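Oligopeptide-binding protein appA (Bacillus subtilis, PDB 1XOC) captures oligopeptides outside the cell, tetra- and pentapeptides but not tripeptides, for an ABC-type permease that can replace the Opp system in sporulation and genetic competence. Local coordinates at residues A[317-326]-A[466-475]. Sequence-based numbering, arbitrary orientation.
Sequences WNYPKDIDVP and YSKEYEQIYQ
The irregular loop 317-326 runs along helix 463-480, nearest where the CA atoms of Asn318 and Ser467 lie 5.4 Å apart and those of Val325 and Gln475 5.6 Å. Asn318, with CG anti to its own N (chi1 -156°), sends its amide into the helix surface: OD1 comes 2.7 Å from OG of Ser467, whose single proton has Arg463 O as another acceptor, while ND2 sits 3.6 Å from CG of Tyr470, whose ring is turned 77° from the amide. Water 1 donates to both Asn318 O and Ser467 O. Neighbouring Trp317 brings CH2 to 3.6 Å from CD2 of Tyr466, the ring planes 46° apart. In this periplasmic-binding-protein fold the loop between strand 306-307 and helix 332-341 thus meets a helix some 140 residues on. Tyr474 packs against the loop's middle, its CE1 3.5 Å from Pro320 CD, its CB against Ile323 CD1 and its OH weakly bonded to Asn318 O. A serine here would probably leave Pro320 without its aromatic neighbour and Asn318 O without that weak bond. Water 2 donates to Glu471 OE2 and, weakly, to Asp322 OD1, and Lys468 NZ forms a salt bridge with Glu471 OE1 (2.7 Å).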
loop_
_atom_site.group_PDB
_atom_site.type_symbol
_atom_site.label_atom_id
_atom_site.label_comp_id
_atom_site.label_asym_id
_atom_site.label_seq_id
_atom_site.Cartn_x
_atom_site.Cartn_y
_atom_site.Cartn_z
ATOM N N TRP A 317 2.339 -9.604 13.909
ATOM C CA TRP A 317 2.665 -10.757 14.743
ATOM C C TRP A 317 3.922 -11.460 14.242
ATOM O O TRP A 317 4.529 -12.233 14.975
ATOM C CB TRP A 317 1.505 -11.761 14.823
ATOM C CG TRP A 317 1.009 -12.285 13.513
ATOM C CD1 TRP A 317 -0.061 -11.821 12.821
ATOM C CD2 TRP A 317 1.530 -13.383 12.745
ATOM N NE1 TRP A 317 -0.225 -12.523 11.671
ATOM C CE2 TRP A 317 0.714 -13.517 11.611
ATOM C CE3 TRP A 317 2.575 -14.276 12.918
ATOM C CZ2 TRP A 317 0.936 -14.488 10.630
ATOM C CZ3 TRP A 317 2.785 -15.269 11.957
ATOM C CH2 TRP A 317 1.969 -15.363 10.829
ATOM N N ASN A 318 4.314 -11.211 12.999
ATOM C CA ASN A 318 5.489 -11.866 12.440
ATOM C C ASN A 318 6.768 -11.058 12.610
ATOM O O ASN A 318 7.834 -11.481 12.163
ATOM C CB ASN A 318 5.263 -12.128 10.956
ATOM C CG ASN A 318 6.112 -13.263 10.422
ATOM O OD1 ASN A 318 6.371 -14.250 11.108
ATOM N ND2 ASN A 318 6.558 -13.123 9.182
ATOM N N TYR A 319 6.664 -9.875 13.206
ATOM C CA TYR A 319 7.818 -9.017 13.345
ATOM C C TYR A 319 8.758 -9.717 14.304
ATOM O O TYR A 319 8.327 -10.147 15.382
ATOM C CB TYR A 319 7.414 -7.645 13.856
ATOM C CG TYR A 319 8.545 -6.620 13.857
ATOM C CD1 TYR A 319 9.342 -6.439 14.989
ATOM C CD2 TYR A 319 8.831 -5.856 12.732
ATOM C CE1 TYR A 319 10.373 -5.504 14.989
ATOM C CE2 TYR A 319 9.836 -4.920 12.741
ATOM C CZ TYR A 319 10.600 -4.746 13.860
ATOM O OH TYR A 319 11.621 -3.800 13.844
ATOM N N PRO A 320 10.031 -9.875 13.909
ATOM C CA PRO A 320 10.968 -10.673 14.683
ATOM C C PRO A 320 11.463 -9.919 15.903
ATOM O O PRO A 320 12.216 -8.964 15.769
ATOM C CB PRO A 320 12.090 -10.937 13.685
ATOM C CG PRO A 320 12.076 -9.775 12.809
ATOM C CD PRO A 320 10.657 -9.326 12.698
ATOM N N LYS A 321 11.035 -10.359 17.075
ATOM C CA LYS A 321 11.328 -9.680 18.328
ATOM C C LYS A 321 12.809 -9.757 18.737
ATOM O O LYS A 321 13.351 -8.811 19.318
ATOM C CB LYS A 321 10.453 -10.287 19.424
ATOM C CG LYS A 321 10.336 -9.446 20.683
ATOM C CD LYS A 321 8.922 -9.496 21.257
ATOM C CE LYS A 321 7.905 -8.790 20.356
ATOM N NZ LYS A 321 6.601 -8.619 21.064
ATOM N N ASP A 322 13.460 -10.869 18.405
ATOM C CA ASP A 322 14.782 -11.201 18.948
ATOM C C ASP A 322 15.800 -11.578 17.865
ATOM O O ASP A 322 16.602 -12.499 18.050
ATOM C CB ASP A 322 14.637 -12.352 19.961
ATOM C CG ASP A 322 13.825 -13.532 19.407
ATOM O OD1 ASP A 322 13.947 -14.653 19.948
ATOM O OD2 ASP A 322 13.068 -13.326 18.426
ATOM N N ILE A 323 15.774 -10.850 16.752
ATOM C CA ILE A 323 16.647 -11.110 15.607
ATOM C C ILE A 323 17.747 -10.036 15.523
ATOM O O ILE A 323 17.483 -8.840 15.696
ATOM C CB ILE A 323 15.805 -11.137 14.295
ATOM C CG1 ILE A 323 16.514 -11.892 13.184
ATOM C CG2 ILE A 323 15.452 -9.715 13.806
ATOM C CD1 ILE A 323 15.802 -11.753 11.845
ATOM N N ASP A 324 18.981 -10.455 15.270
ATOM C CA ASP A 324 20.046 -9.494 15.001
ATOM C C ASP A 324 20.320 -9.483 13.505
ATOM O O ASP A 324 21.000 -10.334 12.976
ATOM C CB ASP A 324 21.318 -9.821 15.806
ATOM C CG ASP A 324 21.331 -9.167 17.215
ATOM O OD1 ASP A 324 20.639 -8.137 17.416
ATOM O OD2 ASP A 324 22.054 -9.672 18.115
ATOM N N VAL A 325 19.762 -8.507 12.825
ATOM C CA VAL A 325 19.903 -8.374 11.392
ATOM C C VAL A 325 21.041 -7.368 11.150
ATOM O O VAL A 325 21.299 -6.540 12.015
ATOM C CB VAL A 325 18.526 -7.917 10.810
ATOM C CG1 VAL A 325 18.642 -6.727 9.920
ATOM C CG2 VAL A 325 17.821 -9.084 10.152
ATOM N N PRO A 326 21.750 -7.459 10.004
ATOM C CA PRO A 326 22.714 -6.394 9.729
ATOM C C PRO A 326 22.000 -5.059 9.559
ATOM O O PRO A 326 21.027 -4.972 8.822
ATOM C CB PRO A 326 23.372 -6.812 8.406
ATOM C CG PRO A 326 22.495 -7.778 7.812
ATOM C CD PRO A 326 21.745 -8.470 8.935
ATOM N N TYR A 466 6.135 -20.650 11.134
ATOM C CA TYR A 466 6.179 -19.634 10.083
ATOM C C TYR A 466 7.111 -18.476 10.458
ATOM O O TYR A 466 8.001 -18.117 9.695
ATOM C CB TYR A 466 4.774 -19.098 9.837
ATOM C CG TYR A 466 4.625 -18.167 8.656
ATOM C CD1 TYR A 466 4.489 -18.667 7.369
ATOM C CD2 TYR A 466 4.554 -16.794 8.834
ATOM C CE1 TYR A 466 4.310 -17.817 6.277
ATOM C CE2 TYR A 466 4.389 -15.942 7.748
ATOM C CZ TYR A 466 4.269 -16.460 6.482
ATOM O OH TYR A 466 4.083 -15.638 5.388
ATOM N N SER A 467 6.894 -17.894 11.630
ATOM C CA SER A 467 7.710 -16.789 12.106
ATOM C C SER A 467 9.174 -17.210 12.263
ATOM O O SER A 467 10.084 -16.424 12.042
ATOM C CB SER A 467 7.159 -16.269 13.445
ATOM O OG SER A 467 5.836 -15.781 13.298
ATOM N N LYS A 468 9.411 -18.460 12.652
ATOM C CA LYS A 468 10.784 -18.909 12.870
ATOM C C LYS A 468 11.531 -19.002 11.551
ATOM O O LYS A 468 12.660 -18.544 11.444
ATOM C CB LYS A 468 10.804 -20.259 13.587
ATOM C CG LYS A 468 12.178 -20.683 14.136
ATOM C CD LYS A 468 12.478 -19.994 15.471
ATOM C CE LYS A 468 13.978 -19.879 15.763
ATOM N NZ LYS A 468 14.320 -18.543 16.371
ATOM N N GLU A 469 10.890 -19.578 10.540
ATOM C CA GLU A 469 11.490 -19.671 9.211
ATOM C C GLU A 469 11.631 -18.295 8.566
ATOM O O GLU A 469 12.554 -18.062 7.777
ATOM C CB GLU A 469 10.673 -20.600 8.310
ATOM C CG GLU A 469 10.995 -22.081 8.554
ATOM C CD GLU A 469 12.307 -22.522 7.902
ATOM O OE1 GLU A 469 12.566 -22.080 6.753
ATOM O OE2 GLU A 469 13.057 -23.316 8.520
ATOM N N TYR A 470 10.725 -17.375 8.902
ATOM C CA TYR A 470 10.822 -16.008 8.391
ATOM C C TYR A 470 12.016 -15.237 8.934
ATOM O O TYR A 470 12.467 -14.298 8.295
ATOM C CB TYR A 470 9.503 -15.219 8.549
ATOM C CG TYR A 470 8.899 -14.948 7.194
ATOM C CD1 TYR A 470 7.983 -15.818 6.624
ATOM C CD2 TYR A 470 9.314 -13.858 6.446
ATOM C CE1 TYR A 470 7.470 -15.596 5.345
ATOM C CE2 TYR A 470 8.813 -13.631 5.178
ATOM C CZ TYR A 470 7.883 -14.494 4.624
ATOM O OH TYR A 470 7.367 -14.272 3.338
ATOM N N GLU A 471 12.566 -15.624 10.078
ATOM C CA GLU A 471 13.814 -14.992 10.536
ATOM C C GLU A 471 14.921 -15.073 9.460
ATOM O O GLU A 471 15.654 -14.112 9.231
ATOM C CB GLU A 471 14.307 -15.635 11.834
ATOM C CG GLU A 471 13.439 -15.341 13.047
ATOM C CD GLU A 471 13.841 -16.140 14.295
ATOM O OE1 GLU A 471 14.843 -16.907 14.260
ATOM O OE2 GLU A 471 13.137 -16.009 15.327
ATOM N N GLN A 472 15.027 -16.222 8.798
ATOM C CA GLN A 472 15.999 -16.402 7.728
ATOM C C GLN A 472 15.730 -15.510 6.530
ATOM O O GLN A 472 16.657 -15.047 5.893
ATOM C CB GLN A 472 16.004 -17.845 7.239
ATOM C CG GLN A 472 16.431 -18.843 8.262
ATOM C CD GLN A 472 16.478 -20.237 7.683
ATOM O OE1 GLN A 472 17.177 -20.483 6.696
ATOM N NE2 GLN A 472 15.733 -21.162 8.288
ATOM N N ILE A 473 14.463 -15.308 6.197
ATOM C CA ILE A 473 14.096 -14.462 5.054
ATOM C C ILE A 473 14.466 -13.010 5.354
ATOM O O ILE A 473 15.078 -12.334 4.532
ATOM C CB ILE A 473 12.600 -14.604 4.715
ATOM C CG1 ILE A 473 12.324 -15.983 4.135
ATOM C CG2 ILE A 473 12.171 -13.554 3.698
ATOM C CD1 ILE A 473 10.839 -16.406 4.142
ATOM N N TYR A 474 14.105 -12.538 6.538
ATOM C CA TYR A 474 14.515 -11.210 6.985
ATOM C C TYR A 474 16.027 -11.009 6.947
ATOM O O TYR A 474 16.496 -9.965 6.510
ATOM C CB TYR A 474 14.006 -10.972 8.399
ATOM C CG TYR A 474 12.510 -10.868 8.511
ATOM C CD1 TYR A 474 11.856 -11.377 9.616
ATOM C CD2 TYR A 474 11.746 -10.212 7.539
ATOM C CE1 TYR A 474 10.496 -11.269 9.742
ATOM C CE2 TYR A 474 10.382 -10.107 7.658
ATOM C CZ TYR A 474 9.774 -10.616 8.769
ATOM O OH TYR A 474 8.434 -10.526 8.902
ATOM N N GLN A 475 16.795 -11.994 7.410
ATOM C CA GLN A 475 18.250 -11.911 7.319
ATOM C C GLN A 475 18.727 -11.686 5.895
ATOM O O GLN A 475 19.597 -10.866 5.660
ATOM C CB GLN A 475 18.922 -13.177 7.867
ATOM C CG GLN A 475 18.931 -13.267 9.374
ATOM C CD GLN A 475 19.860 -12.278 10.047
ATOM O OE1 GLN A 475 19.789 -12.095 11.261
ATOM N NE2 GLN A 475 20.738 -11.640 9.273
HETATM O O HOH W 1 9.646 -13.632 12.385
HETATM O O HOH W 2 14.782 -16.047 17.241
#